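Local atomic coordinates of fructose 1-phosphate kinase (Staphylococcus aureus, PDB entry 2JG5), a protein that probably transfers a phosphate from ATP to fructose 1-phosphate to give fructose 1,6-bisphosphate, as a sugar kinase of the pfkB family. Residues V5-S10 and S134-I139; R44-L49 and T251-V256; D86-V91 and E100-G105. One frame throughout, in Å; residues are numbered along the deposited sequence.

Interaction 1 of 3, residues V5-S10 and S134-I139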
# COMPACT_ATOMS: atom_id res chain seq x y z
N VAL A 5 20.27 7.49 -9.03
CA VAL A 5 20.27 6.18 -8.39
C VAL A 5 19.49 6.32 -7.07
O VAL A 5 19.82 7.16 -6.24
CB VAL A 5 21.70 5.64 -8.17
CG1 VAL A 5 21.68 4.22 -7.59
CG2 VAL A 5 22.51 5.67 -9.49
N THR A 6 18.44 5.51 -6.91
CA THR A 6 17.66 5.41 -5.69
C THR A 6 17.69 3.93 -5.28
O THR A 6 17.09 3.08 -5.93
CB THR A 6 16.18 5.92 -5.89
OG1 THR A 6 16.17 7.27 -6.39
CG2 THR A 6 15.41 5.89 -4.60
N PHE A 7 18.41 3.62 -4.21
CA PHE A 7 18.51 2.27 -3.68
C PHE A 7 17.21 1.72 -3.11
O PHE A 7 16.92 0.53 -3.24
CB PHE A 7 19.55 2.22 -2.57
CG PHE A 7 20.91 2.64 -2.99
CD1 PHE A 7 21.63 3.55 -2.21
CD2 PHE A 7 21.49 2.13 -4.14
CE1 PHE A 7 22.90 3.94 -2.59
CE2 PHE A 7 22.76 2.52 -4.52
CZ PHE A 7 23.47 3.43 -3.74
N ASN A 8 16.43 2.59 -2.47
CA ASN A 8 15.23 2.18 -1.76
C ASN A 8 14.03 3.09 -2.11
O ASN A 8 13.44 3.72 -1.24
CB ASN A 8 15.52 2.18 -0.24
CG ASN A 8 14.42 1.53 0.57
OD1 ASN A 8 13.55 0.85 0.03
ND2 ASN A 8 14.45 1.73 1.89
N PRO A 9 13.65 3.14 -3.40
CA PRO A 9 12.53 3.99 -3.80
C PRO A 9 11.22 3.63 -3.10
O PRO A 9 11.08 2.54 -2.53
CB PRO A 9 12.41 3.72 -5.30
CG PRO A 9 13.06 2.39 -5.50
CD PRO A 9 14.20 2.41 -4.56
N SER A 10 10.25 4.53 -3.16
CA SER A 10 9.04 4.32 -2.39
C SER A 10 7.79 4.71 -3.12
O SER A 10 7.80 5.59 -3.98
CB SER A 10 9.10 5.11 -1.09
OG SER A 10 9.37 6.47 -1.37
N SER A 134 19.53 7.05 1.63
CA SER A 134 20.03 6.16 2.65
C SER A 134 20.28 4.80 2.02
O SER A 134 19.58 4.40 1.08
CB SER A 134 19.03 6.05 3.80
OG SER A 134 18.87 7.31 4.46
N VAL A 135 21.29 4.11 2.53
CA VAL A 135 21.63 2.79 2.04
C VAL A 135 20.84 1.71 2.80
O VAL A 135 21.00 1.58 4.01
CB VAL A 135 23.15 2.55 2.17
CG1 VAL A 135 23.52 1.13 1.78
CG2 VAL A 135 23.92 3.58 1.33
N PRO A 136 20.00 0.94 2.08
CA PRO A 136 19.29 -0.20 2.67
C PRO A 136 20.25 -1.25 3.23
O PRO A 136 21.35 -1.45 2.71
CB PRO A 136 18.50 -0.79 1.49
CG PRO A 136 19.11 -0.21 0.27
CD PRO A 136 19.68 1.10 0.65
N SER A 137 19.81 -1.90 4.31
CA SER A 137 20.65 -2.81 5.09
C SER A 137 21.17 -4.00 4.28
O SER A 137 22.23 -4.53 4.59
CB SER A 137 19.87 -3.34 6.29
OG SER A 137 18.61 -3.85 5.88
N SER A 138 20.41 -4.40 3.26
CA SER A 138 20.73 -5.58 2.46
C SER A 138 21.77 -5.34 1.35
O SER A 138 22.27 -6.31 0.76
CB SER A 138 19.45 -6.21 1.87
OG SER A 138 18.77 -5.29 1.05
N ILE A 139 22.10 -4.08 1.07
CA ILE A 139 23.18 -3.78 0.12
C ILE A 139 24.49 -3.37 0.84
O ILE A 139 24.46 -3.06 2.03
CB ILE A 139 22.75 -2.78 -1.00
CG1 ILE A 139 22.62 -1.34 -0.46
CG2 ILE A 139 21.47 -3.26 -1.69
CD1 ILE A 139 22.65 -0.29 -1.56

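Interaction 2 of 3, residues R44-L49 and T251-V256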
# COMPACT_ATOMS: atom_id res chain seq x y z
N ARG A 44 12.44 13.95 -11.11
CA ARG A 44 11.18 14.70 -11.22
C ARG A 44 11.45 16.19 -11.43
O ARG A 44 10.81 16.82 -12.28
CB ARG A 44 10.29 14.49 -9.99
CG ARG A 44 9.54 13.17 -9.92
CD ARG A 44 8.22 13.40 -9.21
NE ARG A 44 7.48 12.19 -8.86
CZ ARG A 44 6.31 11.84 -9.39
NH1 ARG A 44 5.73 12.60 -10.32
NH2 ARG A 44 5.70 10.72 -9.00
N VAL A 45 12.39 16.75 -10.67
CA VAL A 45 12.73 18.16 -10.83
C VAL A 45 13.51 18.41 -12.13
O VAL A 45 13.25 19.39 -12.83
CB VAL A 45 13.48 18.75 -9.60
CG1 VAL A 45 13.69 20.26 -9.78
CG2 VAL A 45 12.69 18.49 -8.33
N LEU A 46 14.44 17.52 -12.47
CA LEU A 46 15.15 17.65 -13.74
C LEU A 46 14.12 17.70 -14.85
O LEU A 46 14.23 18.53 -15.75
CB LEU A 46 16.16 16.51 -13.97
CG LEU A 46 17.49 16.47 -13.19
CD1 LEU A 46 18.20 15.14 -13.42
CD2 LEU A 46 18.42 17.65 -13.54
N LYS A 47 13.10 16.84 -14.76
CA LYS A 47 12.02 16.80 -15.76
C LYS A 47 11.23 18.10 -15.89
O LYS A 47 11.01 18.58 -17.01
CB LYS A 47 11.06 15.64 -15.49
CG LYS A 47 10.07 15.39 -16.62
CD LYS A 47 10.80 15.02 -17.91
CE LYS A 47 9.92 15.24 -19.14
NZ LYS A 47 10.60 14.66 -20.34
N THR A 48 10.80 18.64 -14.75
CA THR A 48 10.19 19.97 -14.63
C THR A 48 11.06 21.05 -15.32
O THR A 48 10.55 22.05 -15.81
CB THR A 48 9.97 20.33 -13.13
OG1 THR A 48 9.11 19.36 -12.51
CG2 THR A 48 9.35 21.69 -12.96
N LEU A 49 12.37 20.83 -15.35
CA LEU A 49 13.32 21.77 -15.94
C LEU A 49 13.66 21.42 -17.38
O LEU A 49 14.50 22.09 -18.00
CB LEU A 49 14.61 21.84 -15.10
CG LEU A 49 14.48 22.37 -13.67
CD1 LEU A 49 15.72 22.01 -12.85
CD2 LEU A 49 14.22 23.87 -13.65
N THR A 251 17.24 21.14 -5.09
CA THR A 251 18.49 21.88 -5.15
C THR A 251 19.51 21.10 -6.00
O THR A 251 20.12 21.67 -6.91
CB THR A 251 19.07 22.13 -3.73
OG1 THR A 251 18.10 22.84 -2.94
CG2 THR A 251 20.37 22.95 -3.78
N VAL A 252 19.67 19.81 -5.71
CA VAL A 252 20.58 18.97 -6.48
C VAL A 252 20.17 18.96 -7.96
O VAL A 252 21.01 19.18 -8.82
CB VAL A 252 20.67 17.54 -5.91
CG1 VAL A 252 21.29 16.59 -6.95
CG2 VAL A 252 21.45 17.53 -4.61
N ALA A 253 18.89 18.73 -8.24
CA ALA A 253 18.36 18.73 -9.62
C ALA A 253 18.56 20.08 -10.34
O ALA A 253 18.88 20.10 -11.51
CB ALA A 253 16.87 18.32 -9.64
N GLY A 254 18.36 21.18 -9.63
CA GLY A 254 18.59 22.51 -10.20
C GLY A 254 20.02 22.71 -10.66
O GLY A 254 20.27 23.23 -11.75
N MET A 255 20.97 22.26 -9.83
CA MET A 255 22.39 22.43 -10.11
C MET A 255 22.82 21.58 -11.29
O MET A 255 23.51 22.07 -12.19
CB MET A 255 23.23 22.09 -8.87
CG MET A 255 24.72 22.41 -9.03
SD MET A 255 25.07 24.19 -8.96
CE MET A 255 26.79 24.19 -9.45
N VAL A 256 22.42 20.31 -11.28
CA VAL A 256 22.72 19.41 -12.39
C VAL A 256 22.12 19.92 -13.70
O VAL A 256 22.82 19.98 -14.70
CB VAL A 256 22.28 17.95 -12.10
CG1 VAL A 256 22.58 17.07 -13.29
CG2 VAL A 256 22.99 17.41 -10.85

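Interaction 3 of 3, residues D86-V91 and E100-G105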
# COMPACT_ATOMS: atom_id res chain seq x y z
N ASP A 86 8.86 -6.66 -2.59
CA ASP A 86 8.14 -5.44 -2.93
C ASP A 86 8.87 -4.15 -2.59
O ASP A 86 9.41 -3.98 -1.49
CB ASP A 86 6.77 -5.44 -2.26
CG ASP A 86 5.81 -6.42 -2.90
OD1 ASP A 86 6.15 -7.01 -3.95
OD2 ASP A 86 4.72 -6.61 -2.34
N THR A 87 8.87 -3.24 -3.56
CA THR A 87 9.28 -1.85 -3.34
C THR A 87 8.47 -1.34 -2.16
O THR A 87 7.28 -1.68 -2.03
CB THR A 87 9.04 -1.00 -4.61
OG1 THR A 87 10.00 -1.37 -5.61
CG2 THR A 87 9.19 0.48 -4.32
N ARG A 88 9.09 -0.57 -1.28
CA ARG A 88 8.41 -0.16 -0.04
C ARG A 88 7.27 0.82 -0.25
O ARG A 88 7.25 1.56 -1.25
CB ARG A 88 9.39 0.37 1.01
CG ARG A 88 10.20 1.56 0.56
CD ARG A 88 11.02 2.11 1.70
NE ARG A 88 11.95 3.11 1.22
CZ ARG A 88 12.52 4.06 1.97
NH1 ARG A 88 12.23 4.17 3.25
NH2 ARG A 88 13.37 4.90 1.40
N ILE A 89 6.34 0.80 0.70
CA ILE A 89 5.27 1.77 0.81
C ILE A 89 5.44 2.56 2.11
O ILE A 89 5.28 2.04 3.21
CB ILE A 89 3.84 1.14 0.76
CG1 ILE A 89 3.63 0.33 -0.53
CG2 ILE A 89 2.81 2.25 0.84
CD1 ILE A 89 2.31 -0.50 -0.59
N ASN A 90 5.79 3.83 1.95
CA ASN A 90 5.94 4.74 3.05
C ASN A 90 4.62 5.45 3.28
O ASN A 90 3.92 5.77 2.32
CB ASN A 90 7.02 5.75 2.71
CG ASN A 90 8.39 5.13 2.62
OD1 ASN A 90 8.57 3.96 2.93
ND2 ASN A 90 9.37 5.92 2.17
N VAL A 91 4.26 5.66 4.54
CA VAL A 91 2.98 6.30 4.87
C VAL A 91 3.17 7.72 5.40
O VAL A 91 3.99 7.96 6.27
CB VAL A 91 2.14 5.44 5.85
CG1 VAL A 91 0.82 6.12 6.17
CG2 VAL A 91 1.87 4.07 5.25
N GLU A 100 5.18 10.89 9.33
CA GLU A 100 5.72 9.94 8.36
C GLU A 100 5.97 8.57 9.00
O GLU A 100 6.42 8.48 10.14
CB GLU A 100 7.02 10.46 7.75
CG GLU A 100 6.88 11.69 6.85
CD GLU A 100 8.15 12.00 6.05
OE1 GLU A 100 9.05 11.14 5.97
OE2 GLU A 100 8.23 13.12 5.49
N ILE A 101 5.65 7.52 8.26
CA ILE A 101 5.99 6.15 8.65
C ILE A 101 6.74 5.52 7.49
O ILE A 101 6.15 5.13 6.48
CB ILE A 101 4.74 5.28 9.01
CG1 ILE A 101 3.86 6.01 10.04
CG2 ILE A 101 5.19 3.91 9.55
CD1 ILE A 101 2.44 5.51 10.08
N ASN A 102 8.06 5.44 7.64
CA ASN A 102 8.94 4.91 6.62
C ASN A 102 9.23 3.43 6.84
O ASN A 102 9.57 3.02 7.95
CB ASN A 102 10.23 5.72 6.59
CG ASN A 102 10.08 7.04 5.84
OD1 ASN A 102 9.04 7.71 5.92
ND2 ASN A 102 11.13 7.42 5.12
N ALA A 103 9.08 2.65 5.77
CA ALA A 103 9.21 1.19 5.78
C ALA A 103 10.63 0.74 5.42
O ALA A 103 11.40 1.51 4.84
CB ALA A 103 8.21 0.58 4.83
N PRO A 104 10.99 -0.52 5.76
CA PRO A 104 12.26 -1.05 5.28
C PRO A 104 12.20 -1.29 3.77
O PRO A 104 11.11 -1.40 3.19
CB PRO A 104 12.40 -2.40 6.01
CG PRO A 104 11.34 -2.41 7.06
CD PRO A 104 10.26 -1.51 6.59
N GLY A 105 13.33 -1.35 3.11
CA GLY A 105 13.29 -1.74 1.70
C GLY A 105 12.96 -3.21 1.50
O GLY A 105 12.82 -3.96 2.48

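Interaction 1 of 3, residues V5-S10 and S134-I139
The ring of Phe7 meets Ile139 over one face and the backbone oxygen of Ser134 at its edge. Ile139 CD1 sits 3.8 Å from the centroid of the Phe7 ring and 17° off the ring normal, a CH-pi contact displaced slightly toward the CG-CD2 side. Ser134 O lies in the ring plane, 4.0 Å from Phe7 CD1. Two further neighbours come in obliquely. The CD of Pro136 presses on Phe7 CB at 3.4 Å, where the pyrrolidine ring crosses the phenylalanine side chain at about a right angle. Val135 instead runs alongside Phe7, pointing the same way, and its CG2 reaches CE1 of Phe7 at 4.1 Å.

Ile139 reaches the face because its CG1 stands between the backbone N and the carbonyl carbon (chi1 73°), from where a nearly extended chi2 carries CD1 to the ring. The backbone helps as well: residues 136-139 form a type I beta turn, closed by a backbone hydrogen bond of 3.2 Å from Ile139 N to Pro136 O, which brings Ile139 back beside Pro136. Asn8 adds a looser contact through its CB against Pro136 CG.

Segment 5-10 carries the end of strand 2-6 and the loop after it, and segment 134-139 lies in the loop after the neighbouring parallel strand 128-132 of this ribokinase-like fold's central sheet, so the contact joins loops at their C-terminal ends. Val131 of strand 128-132 and Leu116 of helix 110-120 also touch Phe7, packing the ring against the sheet and a flanking helix.

No hydrogen bond crosses between the segments. The fit therefore rests mainly on apolar contacts of Phe7, ring and CB alike, with weak polarisation of its C-H groups toward the Ser134 carbonyl probably adding a little to dispersion.

Interaction 2 of 3, residues R44-L49 and T251-V256
Val45 and Leu46 approach Ala253 through different torsions. Val45 holds CG1 anti to its backbone nitrogen (chi1 -175°), which lets both CB and CG1 bear on the alanine methyl; Leu46 has CG anti to the carbonyl carbon (chi1 -74°), and its CD2 extends past that methyl to the backbone behind it. The tightest point is Val45 CB against Ala253 CB at 3.4 Å, closer than usual van der Waals contact. Leu46 CD2 comes 3.2 Å from Ala253 O and also meets Val256 CB at 4.1 Å.

Such close approach depends on small residues. The two short helical segments pass 8.5 Å apart at a crossing angle of -46°, with Ala253 facing Val45 and Leu46. Next to it Gly254 exposes its bare CA to Leu49 CD1, 3.9 Å away. In pfkB kinases the helix corresponding to 247-260 starts at the anion-hole signature, and helix 38-48 begins within the family's glycine-rich N-terminal signature; this contact lies further along both helices, where they pack together within the buried interior.

Around it, Leu49 also rests on Cys275 and Gln271 of helix 265-280, while Val256 leans on Ile128 and Ile130 of the central sheet. At the end of helix 38-48, Arg44 O accepts both Thr48 N and Thr48 OG1, which reach it from opposite faces of the carbonyl plane.

Interaction 3 of 3, residues D86-V91 and E100-G105
Val91 and Ile101 exchange both of their backbone hydrogen bonds, Val91 N to Ile101 O at 2.8 Å and Ile101 N to Val91 O at 2.6 Å, as an antiparallel hydrogen-bonded pair. Their side chains share one face of the sheet, CB against CB. Farther along, a side chain takes over from the backbone: Asn90 OD1 accepts Ala103 N at 3.2 Å, in a nearly straight bond (175°) whose donor stands above the amide's carbonyl plane. With CG anti to its carbonyl carbon (chi1 -67°), Asn90 also lays its amide against that of Asn102, the two planes stacked 18° apart with ND2 to ND2 at 3.7 Å.

Arg88 spans the same side. Its chain is extended from CG to NE, and NH1 donates to Ala103 O at 3.2 Å, in the carbonyl plane but with the oxygen tilted from the guanidinium plane. Asn90 ND2 lies over one guanidinium face, toward its rim. Near the root of the chain, Arg88 CB comes 3.3 Å from Pro104 O.

Strands 88-94 and 98-102 form a beta hairpin at one side of the four-stranded lid sheet. Residues 100-102 pair with a parallel strand of the second subunit, which continues the sheet across the interface, resembling the beta-clasp of ribokinase relatives.

Farther out, NH2 of Arg88 is held by Asn8 O, and Lys92 binds both Glu100 OE1, as a salt bridge, and Asn102 OD1. Tyr13 of the second subunit donates a hydroxyl hydrogen bond to Ile89 O and packs on Ala103, while Lys33 of that subunit forms a salt bridge with Asp86.

Overall arrangement
Interaction 2 is fully buried, a helix-helix contact of small and branched apolar groups, its centre about 9 Å from the centre of the chain. Interaction 3 has its centre about 18 Å from that point, in the lid, where backbone bonds, amides and a guanidinium do the work and the second subunit takes part. Interaction 1 lies between them in depth, centre to centre about 13 Å, though fewer of its residues are buried; its aromatic contact ties the central sheet's loops. Interactions 1 and 3 adjoin through the Asn8-Arg88 hydrogen bond and the packing of Pro9 O on Thr87 CG2. Interaction 2 touches neither, its nearest atoms about 7 Å from interaction 1.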